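Local coordinates for protein orotidine 5'-phosphate decarboxylase (PDB 2CZD) that probably catalyses the decarboxylation of orotidine 5'-monophosphate to UMP, the last step of de novo UMP synthesis, working as a TIM-barrel homodimer, at residues S38-I43 / A71-G76; S20-I25 / T50-I55; V136-P139 / R145-Y148. All coordinates share one frame; numbering follows the deposited sequence.

Interaction 1: S38-I43 / A71-G76; sequences SGVDII and ARKVFG
Val-40 and, three residues on, Ile-43 of helix 41-50 pack against Val-74 near the end of helix 64-76. The tight part of the contact lies on the buried side, where Ile-43 holds out its CD1 so that this methyl meets Val-74 CG1 at 3.9 Å, the two side chains set roughly perpendicular. With CG1 anti to the backbone N (chi1 176°), Val-74 presents its other methyl, CG2, to Val-40 CG2, a looser approach of 4.4 Å. The nearest pair of CA atoms, those of Val-40 and Val-74, is 7.0 Å apart, and no hydrogen bond joins the segments; the contact is made by aliphatic carbons. Both helices belong to the outer layer of the TIM barrel, and strand 53-60 lies beneath them: Ile-43 also rests on Ile-54, and Val-74 on Ala-56 and on Leu-58 of the substrate-binding region. Toward solvent the packing thins. There Lys-73, its chain bent at chi2 (75°), lays only its aliphatic part against Val-40, with CE 4.0 Å from Val-40 CG1, and continues to an ammonium group that makes no salt bridge with Asp-41, since OD1 of Asp-41 stays 6.7 Å from NZ of Lys-73. On this solvent side Lys-73 also packs on Leu-36 of the second subunit.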
loop_
_atom_site.group_PDB
_atom_site.type_symbol
_atom_site.label_atom_id
_atom_site.label_comp_id
_atom_site.label_asym_id
_atom_site.label_seq_id
_atom_site.Cartn_x
_atom_site.Cartn_y
_atom_site.Cartn_z
ATOM N N SER B 38 0.214 -2.776 -16.475
ATOM C CA SER B 38 0.070 -1.856 -17.606
ATOM C C SER B 38 0.762 -0.505 -17.482
ATOM O O SER B 38 0.774 0.266 -18.449
ATOM C CB SER B 38 -1.413 -1.604 -17.886
ATOM O OG SER B 38 -2.073 -2.816 -18.225
ATOM N N GLY B 39 1.359 -0.216 -16.327
ATOM C CA GLY B 39 1.985 1.078 -16.121
ATOM C C GLY B 39 0.937 2.035 -15.565
ATOM O O GLY B 39 -0.271 1.861 -15.809
ATOM N N VAL B 40 1.371 3.038 -14.808
ATOM C CA VAL B 40 0.434 4.000 -14.245
ATOM C C VAL B 40 -0.325 4.747 -15.358
ATOM O O VAL B 40 -1.433 5.248 -15.141
ATOM C CB VAL B 40 1.166 5.006 -13.304
ATOM C CG1 VAL B 40 2.103 5.900 -14.106
ATOM C CG2 VAL B 40 0.150 5.829 -12.517
ATOM N N ASP B 41 0.248 4.808 -16.559
ATOM C CA ASP B 41 -0.434 5.490 -17.659
ATOM C C ASP B 41 -1.751 4.826 -18.075
ATOM O O ASP B 41 -2.507 5.401 -18.873
ATOM C CB ASP B 41 0.473 5.610 -18.890
ATOM C CG ASP B 41 1.494 6.726 -18.756
ATOM O OD1 ASP B 41 1.123 7.817 -18.284
ATOM O OD2 ASP B 41 2.669 6.524 -19.136
ATOM N N ILE B 42 -2.029 3.625 -17.566
ATOM C CA ILE B 42 -3.294 2.971 -17.888
ATOM C C ILE B 42 -4.391 3.889 -17.341
ATOM O O ILE B 42 -5.514 3.935 -17.851
ATOM C CB ILE B 42 -3.410 1.545 -17.231
ATOM C CG1 ILE B 42 -4.693 0.843 -17.682
ATOM C CG2 ILE B 42 -3.463 1.642 -15.706
ATOM C CD1 ILE B 42 -4.744 0.521 -19.156
ATOM N N ILE B 43 -4.065 4.624 -16.287
ATOM C CA ILE B 43 -5.051 5.531 -15.715
ATOM C C ILE B 43 -5.370 6.669 -16.694
ATOM O O ILE B 43 -6.530 7.029 -16.871
ATOM C CB ILE B 43 -4.554 6.122 -14.377
ATOM C CG1 ILE B 43 -4.518 5.021 -13.320
ATOM C CG2 ILE B 43 -5.473 7.228 -13.909
ATOM C CD1 ILE B 43 -3.802 5.438 -12.038
ATOM N N ALA B 71 0.700 9.807 -4.451
ATOM C CA ALA B 71 -0.521 10.541 -4.809
ATOM C C ALA B 71 -0.266 11.516 -5.966
ATOM O O ALA B 71 -1.070 11.627 -6.896
ATOM C CB ALA B 71 -1.033 11.309 -3.588
ATOM N N ARG B 72 0.854 12.222 -5.894
ATOM C CA ARG B 72 1.202 13.171 -6.939
ATOM C C ARG B 72 1.255 12.479 -8.293
ATOM O O ARG B 72 0.703 12.991 -9.262
ATOM C CB ARG B 72 2.553 13.822 -6.619
ATOM C CG ARG B 72 3.000 14.896 -7.593
ATOM C CD ARG B 72 4.098 15.733 -6.939
ATOM N NE ARG B 72 5.114 16.163 -7.891
ATOM C CZ ARG B 72 4.934 17.095 -8.820
ATOM N NH1 ARG B 72 3.761 17.716 -8.928
ATOM N NH2 ARG B 72 5.929 17.409 -9.645
ATOM N N LYS B 73 1.912 11.321 -8.362
ATOM C CA LYS B 73 2.017 10.570 -9.616
ATOM C C LYS B 73 0.665 10.018 -10.103
ATOM O O LYS B 73 0.329 10.106 -11.288
ATOM C CB LYS B 73 2.984 9.399 -9.421
ATOM C CG LYS B 73 3.300 8.603 -10.664
ATOM C CD LYS B 73 4.263 9.386 -11.560
ATOM C CE LYS B 73 4.740 8.530 -12.735
ATOM N NZ LYS B 73 5.642 9.351 -13.607
ATOM N N VAL B 74 -0.109 9.445 -9.184
ATOM C CA VAL B 74 -1.390 8.838 -9.529
ATOM C C VAL B 74 -2.486 9.863 -9.853
ATOM O O VAL B 74 -3.207 9.690 -10.839
ATOM C CB VAL B 74 -1.801 7.868 -8.387
ATOM C CG1 VAL B 74 -3.161 7.272 -8.638
ATOM C CG2 VAL B 74 -0.774 6.746 -8.309
ATOM N N PHE B 75 -2.625 10.924 -9.060
ATOM C CA PHE B 75 -3.612 11.962 -9.403
ATOM C C PHE B 75 -3.115 12.592 -10.702
ATOM O O PHE B 75 -3.906 12.960 -11.578
ATOM C CB PHE B 75 -3.688 13.046 -8.326
ATOM C CG PHE B 75 -4.472 12.637 -7.096
ATOM C CD1 PHE B 75 -5.794 12.191 -7.200
ATOM C CD2 PHE B 75 -3.914 12.766 -5.833
ATOM C CE1 PHE B 75 -6.544 11.886 -6.045
ATOM C CE2 PHE B 75 -4.647 12.463 -4.689
ATOM C CZ PHE B 75 -5.964 12.023 -4.791
ATOM N N GLY B 76 -1.792 12.696 -10.817
ATOM C CA GLY B 76 -1.170 13.257 -12.009
ATOM C C GLY B 76 -1.505 12.511 -13.292
ATOM O O GLY B 76 -1.645 13.110 -14.367
#

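Interaction 2: S20-I25 / T50-I55; sequences SVKDYI and TGVEII
Lys-22 reaches across to Thr-50 and Val-52 with a fully extended chain. Its CG stands anti to the backbone N (chi1 176°), and every later torsion is also close to 180°, so the methylenes form a straight rod that runs past the valine in the opposite direction. Val-52 CG2 meets this rod near its base, 3.5 Å from Lys-22 CG. Farther out the rod passes the carbonyl of Thr-50: its oxygen is 3.2 Å from Lys-22 CD and accepts a weak hydrogen bond from NZ of Lys-22 at 2.8 Å. The oxygen lies beside the last carbons of the lysine rather than straight beyond the nitrogen, which fits the weakness of the bond. Without the long chain, as with an alanine here, the Thr-50 carbonyl is likely to lose its ammonium partner and Val-52 CG2 the methylenes packed on it. The other branch of the valine, CG1, faces Ile-25, whose CD1 approaches it at 4.3 Å. The turn that carries these targets is held by its own threonine: Thr-50 OG1 accepts from the backbone N of Val-52 at 3.0 Å and 158°, an ST turn, and is also hydrogen-bonded to the carbonyl O of Leu-46 in the preceding helix. Between Thr-50 and Val-52, Gly-51 turns the chain out of the helix with positive phi. Inward, Ile-25 packs on Ile-2 and Leu-4, and Val-52 on Ile-28, both against the outside of the sheet. The contact thus joins two neighbouring helix-to-strand connections, those leading into strands 27-31 and 53-60, at the N-terminal end of the parallel strands, the face of a TIM barrel that lies away from the catalytic end.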
loop_
_atom_site.group_PDB
_atom_site.type_symbol
_atom_site.label_atom_id
_atom_site.label_comp_id
_atom_site.label_asym_id
_atom_site.label_seq_id
_atom_site.Cartn_x
_atom_site.Cartn_y
_atom_site.Cartn_z
ATOM N N SER B 20 -17.591 0.021 -23.004
ATOM C CA SER B 20 -18.875 -0.617 -23.263
ATOM C C SER B 20 -19.896 -0.433 -22.148
ATOM O O SER B 20 -21.098 -0.361 -22.401
ATOM C CB SER B 20 -18.673 -2.111 -23.522
ATOM O OG SER B 20 -19.904 -2.729 -23.847
ATOM N N VAL B 21 -19.433 -0.353 -20.907
ATOM C CA VAL B 21 -20.372 -0.208 -19.800
ATOM C C VAL B 21 -20.514 1.218 -19.269
ATOM O O VAL B 21 -21.298 1.465 -18.362
ATOM C CB VAL B 21 -19.968 -1.124 -18.619
ATOM C CG1 VAL B 21 -19.807 -2.578 -19.099
ATOM C CG2 VAL B 21 -18.677 -0.606 -17.982
ATOM N N LYS B 22 -19.767 2.156 -19.856
ATOM C CA LYS B 22 -19.798 3.549 -19.415
ATOM C C LYS B 22 -21.178 4.110 -19.094
ATOM O O LYS B 22 -21.345 4.831 -18.108
ATOM C CB LYS B 22 -19.139 4.446 -20.467
ATOM C CG LYS B 22 -19.218 5.923 -20.119
ATOM C CD LYS B 22 -18.510 6.762 -21.159
ATOM C CE LYS B 22 -18.668 8.250 -20.857
ATOM N NZ LYS B 22 -18.045 9.071 -21.938
ATOM N N ASP B 23 -22.169 3.801 -19.927
ATOM C CA ASP B 23 -23.518 4.315 -19.718
ATOM C C ASP B 23 -24.148 3.945 -18.378
ATOM O O ASP B 23 -25.001 4.675 -17.859
ATOM C CB ASP B 23 -24.446 3.845 -20.852
ATOM C CG ASP B 23 -24.137 4.522 -22.187
ATOM O OD1 ASP B 23 -24.747 4.133 -23.202
ATOM O OD2 ASP B 23 -23.294 5.443 -22.232
ATOM N N TYR B 24 -23.712 2.827 -17.806
ATOM C CA TYR B 24 -24.297 2.379 -16.559
ATOM C C TYR B 24 -23.424 2.392 -15.320
ATOM O O TYR B 24 -23.809 1.799 -14.320
ATOM C CB TYR B 24 -24.880 0.974 -16.741
ATOM C CG TYR B 24 -25.906 0.915 -17.844
ATOM C CD1 TYR B 24 -25.576 0.410 -19.094
ATOM C CD2 TYR B 24 -27.191 1.404 -17.646
ATOM C CE1 TYR B 24 -26.506 0.391 -20.132
ATOM C CE2 TYR B 24 -28.132 1.395 -18.679
ATOM C CZ TYR B 24 -27.780 0.884 -19.918
ATOM O OH TYR B 24 -28.704 0.870 -20.949
ATOM N N ILE B 25 -22.274 3.066 -15.372
ATOM C CA ILE B 25 -21.386 3.133 -14.208
ATOM C C ILE B 25 -21.006 4.584 -13.922
ATOM O O ILE B 25 -21.032 5.434 -14.819
ATOM C CB ILE B 25 -20.107 2.290 -14.418
ATOM C CG1 ILE B 25 -19.309 2.827 -15.604
ATOM C CG2 ILE B 25 -20.486 0.836 -14.708
ATOM C CD1 ILE B 25 -17.875 2.276 -15.658
ATOM N N THR B 50 -12.533 6.945 -21.854
ATOM C CA THR B 50 -13.893 6.847 -21.321
ATOM C C THR B 50 -14.508 8.093 -20.688
ATOM O O THR B 50 -15.733 8.197 -20.601
ATOM C CB THR B 50 -13.976 5.755 -20.241
ATOM O OG1 THR B 50 -13.412 6.266 -19.022
ATOM C CG2 THR B 50 -13.198 4.521 -20.658
ATOM N N GLY B 51 -13.682 9.017 -20.213
ATOM C CA GLY B 51 -14.220 10.210 -19.580
ATOM C C GLY B 51 -14.941 9.883 -18.275
ATOM O O GLY B 51 -15.679 10.714 -17.732
ATOM N N VAL B 52 -14.728 8.669 -17.775
ATOM C CA VAL B 52 -15.350 8.220 -16.525
ATOM C C VAL B 52 -14.380 8.479 -15.366
ATOM O O VAL B 52 -13.169 8.305 -15.527
ATOM C CB VAL B 52 -15.664 6.717 -16.571
ATOM C CG1 VAL B 52 -16.261 6.274 -15.244
ATOM C CG2 VAL B 52 -16.681 6.431 -17.692
ATOM N N GLU B 53 -14.905 8.899 -14.217
ATOM C CA GLU B 53 -14.056 9.177 -13.053
ATOM C C GLU B 53 -13.335 7.918 -12.599
ATOM O O GLU B 53 -13.868 6.815 -12.697
ATOM C CB GLU B 53 -14.886 9.758 -11.906
ATOM C CG GLU B 53 -15.174 11.249 -12.099
ATOM C CD GLU B 53 -15.944 11.864 -10.956
ATOM O OE1 GLU B 53 -16.151 13.096 -10.998
ATOM O OE2 GLU B 53 -16.347 11.137 -10.022
ATOM N N ILE B 54 -12.115 8.097 -12.095
ATOM C CA ILE B 54 -11.293 6.973 -11.659
ATOM C C ILE B 54 -10.907 6.973 -10.194
ATOM O O ILE B 54 -10.481 7.996 -9.649
ATOM C CB ILE B 54 -9.985 6.910 -12.497
ATOM C CG1 ILE B 54 -10.333 6.694 -13.975
ATOM C CG2 ILE B 54 -9.081 5.787 -12.001
ATOM C CD1 ILE B 54 -9.145 6.855 -14.897
ATOM N N ILE B 55 -11.109 5.829 -9.554
ATOM C CA ILE B 55 -10.688 5.645 -8.175
ATOM C C ILE B 55 -9.454 4.744 -8.201
ATOM O O ILE B 55 -9.488 3.657 -8.785
ATOM C CB ILE B 55 -11.745 4.917 -7.325
ATOM C CG1 ILE B 55 -12.998 5.768 -7.197
ATOM C CG2 ILE B 55 -11.173 4.628 -5.902
ATOM C CD1 ILE B 55 -14.220 4.963 -6.660
#

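Interaction 3: V136-P139 / R145-Y148; sequences VIAP and RIGY
Ala-138, just past the end of strand 135-137, sets its methyl against the backbone of Ile-146 in the helix that follows. Its CB lies 4.0 Å from Ile-146 CA and 4.2 Å from CG1 of the same isoleucine. The small side chain is consistent with the close approach of the strand exit and the helix, with Ala-138 CA and Ile-146 CA 5.4 Å apart. One residue on, Pro-139 contributes its carbonyl rather than its ring: the oxygen meets Arg-145 CB at 3.7 Å, a van der Waals approach. The proline ring instead packs on Glu-107 and on Ser-109, a substrate-binding residue. Beyond CB the arginine turns away from the proline. Bends at chi2 (-51°) and chi3 (-59°) fold its chain back, bringing NH2 of Arg-145 3.3 Å above the ring plane of Tyr-148, displaced toward the rim. The same NH2 forms a salt bridge with Glu-107, so the charged end is fixed by a carboxylate while it lies over the rim of the ring. This strand-loop-helix passage opens a right-handed beta-alpha-beta unit of the TIM barrel, completed by strand 158-161. Ala-138 also packs on Ile-159 of that parallel neighbour and on Ile-149, one turn after Ile-146, while Ile-146 packs on Ala-161 of strand 158-161 and on Ala-174 and Ala-177 of helix 170-177.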
loop_
_atom_site.group_PDB
_atom_site.type_symbol
_atom_site.label_atom_id
_atom_site.label_comp_id
_atom_site.label_asym_id
_atom_site.label_seq_id
_atom_site.Cartn_x
_atom_site.Cartn_y
_atom_site.Cartn_z
ATOM N N VAL B 136 -15.981 6.633 2.443
ATOM C CA VAL B 136 -15.362 5.512 3.145
ATOM C C VAL B 136 -15.957 4.251 2.548
ATOM O O VAL B 136 -16.995 4.296 1.883
ATOM C CB VAL B 136 -15.624 5.497 4.681
ATOM C CG1 VAL B 136 -15.076 6.771 5.312
ATOM C CG2 VAL B 136 -17.106 5.322 4.973
ATOM N N ILE B 137 -15.286 3.126 2.775
ATOM C CA ILE B 137 -15.779 1.853 2.273
ATOM C C ILE B 137 -16.483 1.066 3.381
ATOM O O ILE B 137 -16.034 1.046 4.530
ATOM C CB ILE B 137 -14.612 1.027 1.691
ATOM C CG1 ILE B 137 -14.116 1.704 0.404
ATOM C CG2 ILE B 137 -15.062 -0.411 1.444
ATOM C CD1 ILE B 137 -12.944 1.012 -0.234
ATOM N N ALA B 138 -17.625 0.462 3.055
ATOM C CA ALA B 138 -18.355 -0.353 4.036
ATOM C C ALA B 138 -18.490 -1.727 3.411
ATOM O O ALA B 138 -19.249 -1.907 2.445
ATOM C CB ALA B 138 -19.764 0.227 4.311
ATOM N N PRO B 139 -17.726 -2.709 3.917
ATOM C CA PRO B 139 -17.799 -4.072 3.383
ATOM C C PRO B 139 -19.290 -4.339 3.307
ATOM O O PRO B 139 -19.945 -4.450 4.338
ATOM C CB PRO B 139 -17.110 -4.894 4.465
ATOM C CG PRO B 139 -16.030 -3.938 4.964
ATOM C CD PRO B 139 -16.780 -2.618 5.047
ATOM N N ARG B 145 -23.451 -3.852 8.243
ATOM C CA ARG B 145 -22.292 -2.962 8.296
ATOM C C ARG B 145 -22.467 -1.643 7.559
ATOM O O ARG B 145 -21.875 -0.637 7.947
ATOM C CB ARG B 145 -21.035 -3.660 7.775
ATOM C CG ARG B 145 -20.736 -4.990 8.441
ATOM C CD ARG B 145 -20.747 -4.874 9.954
ATOM N NE ARG B 145 -19.774 -3.906 10.447
ATOM C CZ ARG B 145 -19.728 -3.468 11.705
ATOM N NH1 ARG B 145 -20.602 -3.908 12.599
ATOM N NH2 ARG B 145 -18.809 -2.591 12.074
ATOM N N ILE B 146 -23.261 -1.635 6.494
ATOM C CA ILE B 146 -23.487 -0.387 5.775
ATOM C C ILE B 146 -24.223 0.571 6.716
ATOM O O ILE B 146 -23.820 1.729 6.888
ATOM C CB ILE B 146 -24.327 -0.604 4.494
ATOM C CG1 ILE B 146 -23.526 -1.442 3.483
ATOM C CG2 ILE B 146 -24.708 0.745 3.890
ATOM C CD1 ILE B 146 -24.331 -1.828 2.228
ATOM N N GLY B 147 -25.297 0.081 7.328
ATOM C CA GLY B 147 -26.046 0.907 8.257
ATOM C C GLY B 147 -25.247 1.276 9.495
ATOM O O GLY B 147 -25.320 2.409 9.976
ATOM N N TYR B 148 -24.465 0.323 10.002
ATOM C CA TYR B 148 -23.663 0.549 11.199
ATOM C C TYR B 148 -22.740 1.735 10.964
ATOM O O TYR B 148 -22.605 2.621 11.808
ATOM C CB TYR B 148 -22.813 -0.678 11.518
ATOM C CG TYR B 148 -21.964 -0.513 12.754
ATOM C CD1 TYR B 148 -22.422 -0.940 13.993
ATOM C CD2 TYR B 148 -20.714 0.084 12.689
ATOM C CE1 TYR B 148 -21.647 -0.778 15.144
ATOM C CE2 TYR B 148 -19.929 0.258 13.839
ATOM C CZ TYR B 148 -20.409 -0.182 15.061
ATOM O OH TYR B 148 -19.636 -0.046 16.197
#

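From the N terminus, the chain first passes 20-25, then 38-43, before 50-55 returns to 20-25 and closes interaction 2; the chain then runs along strand 53-60 and helix 64-76 to close interaction 1 at 71-76. The two loops therefore cross, and they touch directly where Ile-43 O meets Ile-54 CD1 at 3.3 Å, with centres about 17 Å apart. Together they tie the helices and helix-to-strand turns around the second and third barrel strands. Interaction 3 follows in series, a short loop joining the end of the sixth strand to the helix that follows it, on the opposite side of the chain's centre from the other two, its centre about 28 Å from that of interaction 1.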